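Local coordinates for peptidoglycan synthetase penicillin-binding protein 3 (Bifidobacterium adolescentis, PDB 4YE5) that probably cross-links peptidoglycan as a membrane-bound transpeptidase and, like other members of its family, probably binds penicillin, at residues 179-184 and 213-218; 173-178 and 375-380; 27-32 and 144-149; 42-47 and 148-153; 35-40 and 219-224. One frame throughout, in Å; residues are numbered along the deposited sequence.

Contact 1: 179-184 and 213-218; sequences KTLTGR and SDVTLT
Thr180 and Leu181, near the end of the short helix 178-182, pack against Ser213, just ahead of strand 214-217, and Val215 within it, a strand of a six-stranded mixed sheet. One backbone bond ties the two together: Ser213 N donates to Thr180 O at 3.0 Å, with an N-H...O angle of 155° and the donor tilted 27° from the carbonyl plane. The side chains fill in beside it. With chi1 at -62°, Thr180 keeps OG1 beside its own backbone N and sends the methyl CG2 anti to that N. CG2 then meets Ser213 CB at 3.8 Å and Val215 CG2 at 3.9 Å. Val215 CB points at the helix, and its CG2 branch is the one used, touching two successive residues of the helix, as it also meets Leu181 CD2 at 3.8 Å. Both pairs, Thr180 with Val215 and Leu181 with Val215, cross at about a right angle. Ile433 of the next strand touches Thr180 and Ser213, while Ile35 of the strand on the other side of 214-217 touches Leu181. The Leu181 methyl that meets Val215, CD2, also lies 3.6 Å from Ser213 O.

Contact 2: 173-178 and 375-380; sequences IEQMEN and NLPGES
The last turn of helix 172-176 meets a type II beta turn, Leu376 to Glu379, where Gln175 and Met176 press on Asn375, Leu376 and Pro377. The helix belongs to the dimerisation-domain part of the sequence and the turn to the transpeptidase part, so the contact joins the two. Met176, present as selenomethionine, contributes most. CG anti to the backbone N (chi1 -177°) and an extended chi2 carry SE to 3.3 Å from Asn375 O and 4.3 Å from Leu376 CD2; the bend at chi3 turns only the terminal CE. Nearer the backbone, Met176 CB rests 4.2 Å from Pro377 CD. Gln175 reaches out straight and slides past the proline ring in the opposite direction, with its CD 3.9 Å from Pro377 CG. The turn holds its own shape: Glu379 N donates to Leu376 O, Gly378 supplies the positive phi, and the Glu379 carboxylate folds back to accept from Leu376 N at OE1 (3.2 Å), met nearly along the C-O axis. Its other oxygen, OE2, bonds to Thr372 OG1. Between the segments, Gln175 CD and Met176 CB make van der Waals contact with the proline, while the selenium lies close to a polar atom, the Asn375 carbonyl oxygen; with no hydrogen bond or salt bridge between them, shape more than bond direction sets the fit.

Contact 3: 27-32 and 144-149; sequences TLKARR and LSNERL
Apolar contact centres on Leu144, whose CD2 enters between residues of 27-32. It lies 3.8 Å from Lys29 CG and 3.9 Å from Arg31 CG, and the leucine crosses both the lysine and the arginine side chains at about a right angle. CD2 also lies against a carbonyl, 3.7 Å from Ala30 O.

The second kind of contact is between two arginines. Arg32, with CG anti to its backbone N (chi1 -167°), runs extended to NE and lays its CD over the centre of one face of the Arg148 guanidinium, 3.6 Å from CZ. Arg148 comes to that place through a bend at chi2. The two guanidinium planes stand 81° apart, close to perpendicular. Glu174 lies between the charges as their common anion: OE1 pairs with Arg32 NE and OE2 with Arg148 NE, which probably balances the two positive groups and fixes how they are turned.

Asn146 OD1 rests against the CE methylene of Lys29 at 3.4 Å, oxygen on carbon, while the ammonium group of Lys29 finds its hydrogen-bond partner in Asp166 O. The polar link is a water, which accepts from Leu144 N at 3.1 Å and, weakly, from Lys29 N, bridging the backbones. Ser145 OG accepts from Glu147 N, an ST turn that bends the chain at Ser145 to Glu147.

The two segments run roughly the same way. One leads out of strand 23-28, and the other joins strand 140-144 to strand 148-149; Val163 of strand 162-163 touches both arginines, and helix 172-176 brings Glu174.

Contact 4: 42-47 and 148-153; sequences ILAQSV and RLYSNG
Leu43 and Ala44 form a classic beta bulge facing Ile35 of the next strand, and on the other side of the strand Leu43 O turns toward Tyr150, where it accepts a CA-H...O contact from Tyr150 CA at 3.3 Å. The same carbonyl takes a hydrogen bond from a water (2.6 Å) that in turn accepts from Asn152 N, carrying the link past the last strand pair into the type I turn from Tyr150 to Gly153.

Beyond the bulge the pairing is regular. Gln45 and Leu149 are an antiparallel hydrogen-bonded pair, with Gln45 N donating to Leu149 O at 2.9 Å and Leu149 N to Gln45 O at 2.8 Å. Ser46 and Arg148 follow as a non-hydrogen-bonded pair, bridged instead by side chains: Arg148 NH1 donates to Ser46 OG at 3.0 Å, the hydroxyl lying 26° out of the guanidinium plane. A chi1 of -63° sets that OG beside the serine's own backbone N, on the side where NH1 meets it. The guanidinium face turned from Arg32 is covered by the backbone of Ala44 and Gln45, so the group is sandwiched.

On that side of the sheet Ala44 CB touches Tyr150 CE2 at 3.5 Å, obliquely to the ring, and Tyr150 OH bonds to Glu174. On the far side Val47 CG2 meets Leu149 CD1 at 3.6 Å. Leu43 CD2 lies 3.5 Å from Asn152 ND2, the amide whose OD1 accepts from Arg221.

Strand 148-149 is an edge strand of the six-stranded mixed sheet, paired antiparallel with the bulged strand 42-46.

Contact 5: 35-40 and 219-224; sequences IMDTNG and IDRDVQ
Thr38 N and Arg221 N make the hydrogen bonds between the segments, one in each direction. Thr38 N donates to Ile219 O at 2.9 Å, and Arg221 N donates to Asp37 OD2 at 2.9 Å with an N-H...O angle of 162°, meeting the anti lone pair of that oxygen. A chi1 of 89° holds the Asp37 carboxylate between its backbone N and carbonyl carbon, from where OD2 faces the helix start and also lies 3.2 Å from Arg221 CB.

Bonds within each segment shape the turn on one side and the helix start on the other. Asp37 OD1 accepts from Asn39 N at 2.8 Å, the N-H coming from well above the carboxylate plane, an Asx turn inside the type I turn from Asp37 to Gly40; OD1 also takes Ala41 N. Asp220 is the N-cap of helix 221-238: its OD1 accepts from Val223 N at 3.0 Å and, weakly, from Asp222 N.

The remaining contacts are of carbon against oxygen: Thr38 CG2 lies 3.8 Å from Asp220 OD2, and Asp37 CB packs on Ile219 O. Outside the two segments, Thr38 OG1 bonds to Lys431 and Arg221 NH1 to Asn152.

Three successive N-H groups at the start of helix 221-238 are thus met by two aspartates, one from each segment. Although OD2 of Asp37 and OD2 of Asp220 are 4.6 Å apart, the partial positive charge of the helix end would be expected to help keep both carboxylates ionised.

From the N terminus, contact 3 closes the first loop, tying the end of strand 23-28 to the approach to strand 148-149. Contact 4 ends on the same stretch, sharing Arg148 and Leu149, and sets that strand beside 42-46. Contact 5 starts at strand 35-36 and reaches helix 221-238; it encloses contacts 4 and 1 and crosses contacts 3 and 2. Contact 1, between helix 178-182 and strand 214-217, is also nested within contact 2, whose far end lies in the transpeptidase part of the sequence. Strands 148-149, 42-46, 35-36 and 214-217 are neighbours in one sheet, and Glu174 on helix 172-176 joins contact 2 to contacts 3 and 4.

Contact 1: 179-184 and 213-218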
# COMPACT_ATOMS: atom_id res chain seq x y z
N LYS A 179 2.10 -12.74 -7.00
CA LYS A 179 3.03 -13.68 -7.62
C LYS A 179 3.99 -14.21 -6.57
O LYS A 179 4.11 -15.43 -6.39
CB LYS A 179 3.79 -13.02 -8.78
CG LYS A 179 4.60 -14.02 -9.64
CD LYS A 179 5.05 -13.34 -10.94
CE LYS A 179 6.17 -14.10 -11.64
NZ LYS A 179 5.76 -15.47 -12.05
N THR A 180 4.64 -13.29 -5.86
CA THR A 180 5.55 -13.61 -4.77
C THR A 180 4.87 -14.43 -3.68
O THR A 180 5.42 -15.45 -3.24
CB THR A 180 6.13 -12.30 -4.14
OG1 THR A 180 6.86 -11.59 -5.14
CG2 THR A 180 7.05 -12.60 -3.00
N LEU A 181 3.70 -13.99 -3.23
CA LEU A 181 2.97 -14.68 -2.15
C LEU A 181 2.41 -16.08 -2.52
O LEU A 181 2.25 -16.94 -1.66
CB LEU A 181 1.82 -13.80 -1.64
CG LEU A 181 2.22 -12.48 -0.96
CD1 LEU A 181 1.01 -11.53 -0.84
CD2 LEU A 181 2.83 -12.78 0.42
N THR A 182 2.07 -16.28 -3.79
CA THR A 182 1.40 -17.52 -4.21
C THR A 182 2.34 -18.73 -4.26
O THR A 182 1.96 -19.83 -3.86
CB THR A 182 0.70 -17.35 -5.57
OG1 THR A 182 -0.41 -16.47 -5.42
CG2 THR A 182 0.18 -18.71 -6.12
N GLY A 183 3.56 -18.51 -4.73
CA GLY A 183 4.49 -19.62 -4.94
C GLY A 183 4.11 -20.39 -6.20
O GLY A 183 3.45 -19.85 -7.09
N ARG A 184 4.52 -21.65 -6.28
CA ARG A 184 4.24 -22.45 -7.47
C ARG A 184 3.81 -23.86 -7.07
O ARG A 184 4.54 -24.55 -6.36
CB ARG A 184 5.48 -22.53 -8.37
CG ARG A 184 5.89 -21.18 -9.00
CD ARG A 184 7.09 -21.33 -9.94
NE ARG A 184 8.31 -21.72 -9.24
CZ ARG A 184 9.12 -20.87 -8.61
NH1 ARG A 184 10.22 -21.31 -8.01
NH2 ARG A 184 8.82 -19.58 -8.57
N SER A 213 6.67 -16.91 -0.99
CA SER A 213 7.63 -16.19 -0.18
C SER A 213 6.90 -15.18 0.72
O SER A 213 5.75 -14.86 0.47
CB SER A 213 8.65 -15.47 -1.06
OG SER A 213 9.55 -16.41 -1.63
N ASP A 214 7.55 -14.73 1.79
CA ASP A 214 6.95 -13.75 2.68
C ASP A 214 7.34 -12.34 2.26
O ASP A 214 8.43 -12.12 1.74
CB ASP A 214 7.38 -13.97 4.13
CG ASP A 214 7.09 -15.40 4.61
OD1 ASP A 214 6.01 -15.96 4.30
OD2 ASP A 214 7.95 -15.94 5.32
N VAL A 215 6.45 -11.39 2.50
CA VAL A 215 6.64 -10.01 2.08
C VAL A 215 6.68 -9.12 3.32
O VAL A 215 5.77 -9.16 4.16
CB VAL A 215 5.49 -9.55 1.16
CG1 VAL A 215 5.51 -8.04 0.96
CG2 VAL A 215 5.56 -10.28 -0.19
N THR A 216 7.74 -8.33 3.44
CA THR A 216 7.87 -7.35 4.52
C THR A 216 7.63 -5.93 3.99
O THR A 216 8.29 -5.51 3.03
CB THR A 216 9.29 -7.43 5.13
OG1 THR A 216 9.46 -8.70 5.78
CG2 THR A 216 9.51 -6.31 6.15
N LEU A 217 6.68 -5.22 4.60
CA LEU A 217 6.32 -3.86 4.19
C LEU A 217 7.24 -2.85 4.86
O LEU A 217 7.85 -3.17 5.87
CB LEU A 217 4.87 -3.54 4.61
CG LEU A 217 3.79 -4.55 4.19
CD1 LEU A 217 2.38 -4.00 4.57
CD2 LEU A 217 3.92 -4.77 2.70
N THR A 218 7.33 -1.65 4.31
CA THR A 218 7.97 -0.54 5.02
C THR A 218 7.03 0.04 6.09
O THR A 218 7.47 0.79 6.96
CB THR A 218 8.33 0.59 4.06
OG1 THR A 218 7.14 1.05 3.43
CG2 THR A 218 9.35 0.10 2.98

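Contact 2: 173-178 and 375-380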
# COMPACT_ATOMS: atom_id res chain seq x y z
N ILE A 173 -2.40 -5.12 -1.16
CA ILE A 173 -1.09 -5.74 -1.22
C ILE A 173 -1.16 -7.24 -1.62
O ILE A 173 -0.28 -7.75 -2.32
CB ILE A 173 -0.39 -5.55 0.14
CG1 ILE A 173 -0.08 -4.05 0.32
CG2 ILE A 173 0.90 -6.37 0.20
CD1 ILE A 173 0.34 -3.70 1.68
N GLU A 174 -2.24 -7.91 -1.22
CA GLU A 174 -2.44 -9.33 -1.60
C GLU A 174 -2.40 -9.49 -3.11
O GLU A 174 -1.82 -10.43 -3.64
CB GLU A 174 -3.79 -9.85 -1.06
CG GLU A 174 -3.88 -9.90 0.46
CD GLU A 174 -3.27 -11.17 1.06
OE1 GLU A 174 -2.47 -11.86 0.38
OE2 GLU A 174 -3.58 -11.48 2.23
N GLN A 175 -2.99 -8.53 -3.81
CA GLN A 175 -3.03 -8.58 -5.25
C GLN A 175 -1.69 -8.15 -5.84
O GLN A 175 -1.14 -8.81 -6.71
CB GLN A 175 -4.15 -7.67 -5.78
CG GLN A 175 -4.09 -7.42 -7.29
CD GLN A 175 -5.23 -6.54 -7.77
OE1 GLN A 175 -6.21 -6.34 -7.05
NE2 GLN A 175 -5.09 -5.99 -8.97
N MSE A 176 -1.17 -7.02 -5.36
CA MSE A 176 0.08 -6.51 -5.91
C MSE A 176 1.24 -7.49 -5.77
O MSE A 176 2.07 -7.61 -6.66
CB MSE A 176 0.48 -5.22 -5.20
CG MSE A 176 1.72 -4.61 -5.77
SE MSE A 176 2.00 -2.89 -4.92
CE MSE A 176 2.94 -3.56 -3.41
N GLU A 177 1.31 -8.16 -4.62
CA GLU A 177 2.40 -9.08 -4.34
C GLU A 177 1.98 -10.54 -4.56
O GLU A 177 2.61 -11.45 -4.03
CB GLU A 177 2.85 -8.90 -2.89
CG GLU A 177 3.50 -7.52 -2.66
CD GLU A 177 4.68 -7.34 -3.55
OE1 GLU A 177 5.63 -8.16 -3.45
OE2 GLU A 177 4.65 -6.42 -4.40
N ASN A 178 0.93 -10.75 -5.33
CA ASN A 178 0.33 -12.07 -5.47
C ASN A 178 1.31 -13.11 -6.01
O ASN A 178 1.34 -14.24 -5.52
CB ASN A 178 -0.93 -12.02 -6.34
CG ASN A 178 -1.76 -13.30 -6.25
OD1 ASN A 178 -2.17 -13.72 -5.16
ND2 ASN A 178 -2.02 -13.93 -7.39
N ASN A 375 2.87 0.86 -7.79
CA ASN A 375 1.97 -0.15 -8.37
C ASN A 375 0.83 -0.59 -7.45
O ASN A 375 0.40 -1.74 -7.51
CB ASN A 375 2.73 -1.38 -8.84
CG ASN A 375 3.83 -1.05 -9.82
OD1 ASN A 375 3.65 -0.24 -10.74
ND2 ASN A 375 5.00 -1.67 -9.63
N LEU A 376 0.35 0.30 -6.60
CA LEU A 376 -0.82 -0.00 -5.77
C LEU A 376 -2.03 -0.15 -6.68
O LEU A 376 -2.22 0.67 -7.59
CB LEU A 376 -1.06 1.14 -4.77
CG LEU A 376 0.05 1.20 -3.71
CD1 LEU A 376 0.10 2.56 -3.05
CD2 LEU A 376 -0.17 0.11 -2.69
N PRO A 377 -2.84 -1.21 -6.47
CA PRO A 377 -4.07 -1.33 -7.28
C PRO A 377 -4.98 -0.13 -7.04
O PRO A 377 -5.16 0.27 -5.89
CB PRO A 377 -4.71 -2.61 -6.74
CG PRO A 377 -3.52 -3.43 -6.24
CD PRO A 377 -2.62 -2.39 -5.62
N GLY A 378 -5.52 0.46 -8.10
CA GLY A 378 -6.49 1.54 -7.96
C GLY A 378 -5.83 2.91 -7.86
O GLY A 378 -6.51 3.92 -7.71
N GLU A 379 -4.51 2.93 -7.94
CA GLU A 379 -3.75 4.17 -7.91
C GLU A 379 -3.85 4.90 -9.26
O GLU A 379 -3.70 4.27 -10.30
CB GLU A 379 -2.28 3.84 -7.64
CG GLU A 379 -1.38 5.04 -7.56
CD GLU A 379 0.10 4.67 -7.45
OE1 GLU A 379 0.43 3.50 -7.15
OE2 GLU A 379 0.94 5.56 -7.70
N SER A 380 -4.08 6.20 -9.24
CA SER A 380 -4.13 7.00 -10.48
C SER A 380 -2.80 7.70 -10.74
O SER A 380 -2.01 7.91 -9.82
CB SER A 380 -5.25 8.05 -10.38
OG SER A 380 -5.17 8.96 -11.46

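Contact 3: 27-32 and 144-149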
# COMPACT_ATOMS: atom_id res chain seq x y z
N THR A 27 -2.58 -32.33 -7.68
CA THR A 27 -1.95 -31.03 -7.44
C THR A 27 -1.45 -30.90 -6.01
O THR A 27 -2.19 -31.16 -5.06
CB THR A 27 -2.95 -29.91 -7.71
OG1 THR A 27 -3.47 -30.06 -9.04
CG2 THR A 27 -2.29 -28.52 -7.56
N LEU A 28 -0.19 -30.51 -5.86
CA LEU A 28 0.34 -30.18 -4.55
C LEU A 28 0.31 -28.66 -4.44
O LEU A 28 1.17 -27.97 -4.99
CB LEU A 28 1.77 -30.70 -4.43
CG LEU A 28 1.91 -32.21 -4.75
CD1 LEU A 28 3.36 -32.61 -4.64
CD2 LEU A 28 1.06 -33.03 -3.80
N LYS A 29 -0.69 -28.12 -3.77
CA LYS A 29 -0.86 -26.66 -3.75
C LYS A 29 0.19 -25.97 -2.89
O LYS A 29 0.42 -26.36 -1.75
CB LYS A 29 -2.27 -26.27 -3.31
CG LYS A 29 -2.40 -24.76 -3.12
CD LYS A 29 -3.80 -24.24 -3.39
CE LYS A 29 -3.78 -22.71 -3.48
NZ LYS A 29 -4.89 -22.24 -4.36
N ALA A 30 0.86 -24.96 -3.44
CA ALA A 30 1.78 -24.13 -2.67
C ALA A 30 1.03 -23.38 -1.57
O ALA A 30 -0.09 -22.91 -1.79
CB ALA A 30 2.50 -23.12 -3.59
N ARG A 31 1.64 -23.26 -0.39
CA ARG A 31 1.05 -22.48 0.70
C ARG A 31 1.39 -21.00 0.55
O ARG A 31 2.52 -20.63 0.20
CB ARG A 31 1.54 -22.98 2.06
CG ARG A 31 1.32 -24.50 2.26
CD ARG A 31 2.02 -25.01 3.51
NE ARG A 31 1.60 -24.28 4.71
CZ ARG A 31 2.30 -24.22 5.84
NH1 ARG A 31 3.47 -24.84 5.93
NH2 ARG A 31 1.84 -23.52 6.87
N ARG A 32 0.41 -20.15 0.81
CA ARG A 32 0.59 -18.72 0.63
C ARG A 32 1.55 -18.12 1.66
O ARG A 32 1.48 -18.44 2.84
CB ARG A 32 -0.77 -18.02 0.68
CG ARG A 32 -0.71 -16.57 0.19
CD ARG A 32 -2.11 -16.00 0.05
NE ARG A 32 -2.06 -14.65 -0.52
CZ ARG A 32 -1.94 -14.40 -1.81
NH1 ARG A 32 -1.85 -15.41 -2.69
NH2 ARG A 32 -1.90 -13.13 -2.24
N LEU A 144 -5.46 -28.36 0.03
CA LEU A 144 -5.11 -27.30 0.97
C LEU A 144 -6.18 -26.21 1.03
O LEU A 144 -6.61 -25.71 -0.01
CB LEU A 144 -3.76 -26.70 0.57
CG LEU A 144 -3.32 -25.46 1.34
CD1 LEU A 144 -2.95 -25.83 2.77
CD2 LEU A 144 -2.16 -24.75 0.63
N SER A 145 -6.61 -25.85 2.23
CA SER A 145 -7.66 -24.84 2.39
C SER A 145 -7.02 -23.46 2.23
O SER A 145 -5.81 -23.30 2.37
CB SER A 145 -8.32 -24.91 3.77
OG SER A 145 -8.21 -23.61 4.38
N ASN A 146 -7.84 -22.45 1.97
CA ASN A 146 -7.27 -21.12 1.68
C ASN A 146 -7.66 -20.03 2.65
O ASN A 146 -7.58 -18.84 2.31
CB ASN A 146 -7.60 -20.69 0.26
CG ASN A 146 -7.00 -21.61 -0.77
OD1 ASN A 146 -5.79 -21.60 -1.00
ND2 ASN A 146 -7.84 -22.42 -1.39
N GLU A 147 -8.07 -20.43 3.85
CA GLU A 147 -8.41 -19.46 4.87
C GLU A 147 -7.23 -18.49 5.12
O GLU A 147 -6.09 -18.92 5.30
CB GLU A 147 -8.80 -20.15 6.18
CG GLU A 147 -9.32 -19.15 7.23
CD GLU A 147 -9.83 -19.83 8.50
OE1 GLU A 147 -9.30 -20.91 8.87
OE2 GLU A 147 -10.77 -19.29 9.12
N ARG A 148 -7.53 -17.19 5.13
CA ARG A 148 -6.51 -16.15 5.29
C ARG A 148 -6.87 -15.31 6.52
O ARG A 148 -7.97 -14.77 6.60
CB ARG A 148 -6.47 -15.26 4.05
CG ARG A 148 -5.31 -14.24 3.96
CD ARG A 148 -4.01 -14.92 3.59
NE ARG A 148 -2.95 -14.00 3.15
CZ ARG A 148 -1.65 -14.30 3.18
NH1 ARG A 148 -1.26 -15.48 3.65
NH2 ARG A 148 -0.74 -13.43 2.73
N LEU A 149 -5.96 -15.21 7.48
CA LEU A 149 -6.24 -14.46 8.70
C LEU A 149 -5.38 -13.20 8.78
O LEU A 149 -4.20 -13.20 8.42
CB LEU A 149 -5.97 -15.30 9.95
CG LEU A 149 -6.74 -16.63 10.08
CD1 LEU A 149 -6.36 -17.37 11.37
CD2 LEU A 149 -8.25 -16.38 10.03
O HOH W 1 -3.23 -29.33 -1.97

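Contact 4: 42-47 and 148-153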
# COMPACT_ATOMS: atom_id res chain seq x y z
N ILE A 42 3.51 -10.04 12.04
CA ILE A 42 2.68 -10.68 11.02
C ILE A 42 1.35 -9.95 10.81
O ILE A 42 0.65 -9.65 11.76
CB ILE A 42 2.45 -12.17 11.36
CG1 ILE A 42 3.81 -12.89 11.42
CG2 ILE A 42 1.53 -12.84 10.34
CD1 ILE A 42 3.77 -14.32 11.98
N LEU A 43 1.03 -9.65 9.55
CA LEU A 43 -0.19 -8.90 9.20
C LEU A 43 -1.20 -9.76 8.46
O LEU A 43 -2.41 -9.51 8.52
CB LEU A 43 0.14 -7.69 8.34
CG LEU A 43 1.10 -6.68 8.96
CD1 LEU A 43 1.49 -5.66 7.92
CD2 LEU A 43 0.46 -6.03 10.16
N ALA A 44 -0.70 -10.76 7.74
CA ALA A 44 -1.55 -11.67 6.97
C ALA A 44 -0.89 -13.03 6.96
O ALA A 44 0.31 -13.13 6.71
CB ALA A 44 -1.72 -11.19 5.53
N GLN A 45 -1.67 -14.07 7.21
CA GLN A 45 -1.16 -15.43 7.05
C GLN A 45 -2.25 -16.46 6.87
O GLN A 45 -3.38 -16.29 7.36
CB GLN A 45 -0.23 -15.83 8.19
CG GLN A 45 -0.87 -15.91 9.53
CD GLN A 45 0.03 -16.61 10.55
OE1 GLN A 45 0.65 -17.62 10.24
NE2 GLN A 45 0.11 -16.07 11.75
N SER A 46 -1.91 -17.53 6.17
CA SER A 46 -2.87 -18.57 5.84
C SER A 46 -2.83 -19.71 6.86
O SER A 46 -1.79 -19.99 7.45
CB SER A 46 -2.59 -19.09 4.42
OG SER A 46 -2.76 -18.06 3.45
N VAL A 47 -3.97 -20.36 7.06
CA VAL A 47 -4.09 -21.49 7.97
C VAL A 47 -3.87 -22.77 7.17
O VAL A 47 -4.60 -23.03 6.22
CB VAL A 47 -5.51 -21.56 8.57
CG1 VAL A 47 -5.58 -22.59 9.68
CG2 VAL A 47 -5.94 -20.18 9.08
N ARG A 148 -7.53 -17.19 5.13
CA ARG A 148 -6.51 -16.15 5.29
C ARG A 148 -6.87 -15.31 6.52
O ARG A 148 -7.97 -14.77 6.60
CB ARG A 148 -6.47 -15.26 4.05
CG ARG A 148 -5.31 -14.24 3.96
CD ARG A 148 -4.01 -14.92 3.59
NE ARG A 148 -2.95 -14.00 3.15
CZ ARG A 148 -1.65 -14.30 3.18
NH1 ARG A 148 -1.26 -15.48 3.65
NH2 ARG A 148 -0.74 -13.43 2.73
N LEU A 149 -5.96 -15.21 7.48
CA LEU A 149 -6.24 -14.46 8.70
C LEU A 149 -5.38 -13.20 8.78
O LEU A 149 -4.20 -13.20 8.42
CB LEU A 149 -5.97 -15.30 9.95
CG LEU A 149 -6.74 -16.63 10.08
CD1 LEU A 149 -6.36 -17.37 11.37
CD2 LEU A 149 -8.25 -16.38 10.03
N TYR A 150 -5.99 -12.14 9.30
CA TYR A 150 -5.31 -10.85 9.45
C TYR A 150 -5.38 -10.48 10.92
O TYR A 150 -6.41 -10.01 11.38
CB TYR A 150 -6.02 -9.80 8.59
CG TYR A 150 -6.01 -10.16 7.12
CD1 TYR A 150 -7.04 -10.92 6.55
CD2 TYR A 150 -4.97 -9.74 6.29
CE1 TYR A 150 -7.02 -11.25 5.20
CE2 TYR A 150 -4.95 -10.05 4.95
CZ TYR A 150 -5.98 -10.81 4.41
OH TYR A 150 -5.95 -11.13 3.07
N SER A 151 -4.29 -10.70 11.65
CA SER A 151 -4.35 -10.60 13.11
C SER A 151 -4.66 -9.20 13.64
O SER A 151 -5.13 -9.07 14.76
CB SER A 151 -3.05 -11.13 13.76
OG SER A 151 -1.93 -10.36 13.35
N ASN A 152 -4.40 -8.16 12.86
CA ASN A 152 -4.72 -6.81 13.33
C ASN A 152 -6.13 -6.30 12.95
O ASN A 152 -6.45 -5.13 13.16
CB ASN A 152 -3.65 -5.80 12.88
CG ASN A 152 -2.27 -6.09 13.49
OD1 ASN A 152 -1.89 -5.50 14.48
ND2 ASN A 152 -1.54 -7.03 12.89
N GLY A 153 -6.97 -7.18 12.39
CA GLY A 153 -8.36 -6.82 12.11
C GLY A 153 -8.54 -5.69 11.09
O GLY A 153 -8.25 -5.85 9.90
O HOH W 2 -3.47 -7.84 10.21

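Contact 5: 35-40 and 219-224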
# COMPACT_ATOMS: atom_id res chain seq x y z
N ILE A 35 2.38 -11.72 5.01
CA ILE A 35 2.68 -10.30 4.91
C ILE A 35 3.02 -9.82 6.31
O ILE A 35 2.30 -10.12 7.27
CB ILE A 35 1.50 -9.49 4.35
CG1 ILE A 35 1.17 -9.96 2.93
CG2 ILE A 35 1.86 -7.97 4.36
CD1 ILE A 35 -0.22 -9.55 2.43
N MSE A 36 4.12 -9.08 6.42
CA MSE A 36 4.60 -8.61 7.71
C MSE A 36 4.88 -7.12 7.65
O MSE A 36 5.11 -6.58 6.58
CB MSE A 36 5.90 -9.35 8.07
CG MSE A 36 5.67 -10.83 8.35
SE MSE A 36 7.36 -11.76 8.53
CE MSE A 36 8.06 -11.52 6.73
N ASP A 37 4.87 -6.44 8.80
CA ASP A 37 5.22 -5.02 8.81
C ASP A 37 6.74 -4.92 8.83
O ASP A 37 7.45 -5.94 8.84
CB ASP A 37 4.54 -4.25 9.97
CG ASP A 37 5.36 -4.24 11.29
OD1 ASP A 37 6.23 -5.12 11.51
OD2 ASP A 37 5.13 -3.32 12.12
N THR A 38 7.24 -3.69 8.86
CA THR A 38 8.66 -3.41 8.79
C THR A 38 9.51 -4.12 9.86
O THR A 38 10.69 -4.36 9.64
CB THR A 38 8.92 -1.89 8.81
OG1 THR A 38 10.25 -1.61 8.33
CG2 THR A 38 8.76 -1.33 10.22
N ASN A 39 8.90 -4.46 10.99
CA ASN A 39 9.62 -5.13 12.08
C ASN A 39 9.35 -6.64 12.17
O ASN A 39 9.74 -7.27 13.14
CB ASN A 39 9.28 -4.51 13.43
CG ASN A 39 9.52 -3.02 13.45
OD1 ASN A 39 8.61 -2.23 13.68
ND2 ASN A 39 10.77 -2.62 13.20
N GLY A 40 8.67 -7.20 11.18
CA GLY A 40 8.45 -8.64 11.17
C GLY A 40 7.12 -9.03 11.82
O GLY A 40 6.80 -10.20 11.90
N ILE A 219 5.74 -0.30 6.01
CA ILE A 219 4.76 0.19 6.97
C ILE A 219 5.11 -0.29 8.37
O ILE A 219 5.43 -1.46 8.57
CB ILE A 219 3.33 -0.32 6.64
CG1 ILE A 219 2.88 0.13 5.25
CG2 ILE A 219 2.32 0.11 7.73
CD1 ILE A 219 2.55 1.64 5.15
N ASP A 220 5.03 0.62 9.34
CA ASP A 220 5.20 0.28 10.76
C ASP A 220 3.82 0.22 11.40
O ASP A 220 3.08 1.20 11.36
CB ASP A 220 6.01 1.37 11.47
CG ASP A 220 6.28 1.04 12.93
OD1 ASP A 220 5.36 1.24 13.76
OD2 ASP A 220 7.40 0.57 13.25
N ARG A 221 3.52 -0.91 12.02
CA ARG A 221 2.21 -1.21 12.60
C ARG A 221 1.82 -0.14 13.62
O ARG A 221 0.67 0.29 13.65
CB ARG A 221 2.28 -2.59 13.30
CG ARG A 221 0.98 -3.36 13.44
CD ARG A 221 1.21 -4.73 14.15
NE ARG A 221 1.82 -4.51 15.45
CZ ARG A 221 1.17 -4.51 16.60
NH1 ARG A 221 -0.12 -4.79 16.66
NH2 ARG A 221 1.83 -4.26 17.72
N ASP A 222 2.77 0.29 14.44
CA ASP A 222 2.50 1.31 15.47
C ASP A 222 2.24 2.70 14.88
O ASP A 222 1.36 3.42 15.34
CB ASP A 222 3.62 1.35 16.51
CG ASP A 222 3.91 -0.03 17.12
OD1 ASP A 222 3.02 -0.55 17.84
OD2 ASP A 222 5.00 -0.60 16.87
N VAL A 223 3.02 3.09 13.88
CA VAL A 223 2.74 4.39 13.23
C VAL A 223 1.41 4.34 12.47
O VAL A 223 0.63 5.29 12.49
CB VAL A 223 3.88 4.79 12.28
CG1 VAL A 223 3.57 6.13 11.58
CG2 VAL A 223 5.24 4.87 13.05
N GLN A 224 1.17 3.23 11.78
CA GLN A 224 -0.07 3.08 11.02
C GLN A 224 -1.27 3.14 11.97
O GLN A 224 -2.26 3.82 11.71
CB GLN A 224 -0.08 1.74 10.25
CG GLN A 224 -1.36 1.55 9.40
CD GLN A 224 -1.34 2.36 8.09
OE1 GLN A 224 -0.29 2.72 7.58
NE2 GLN A 224 -2.52 2.59 7.54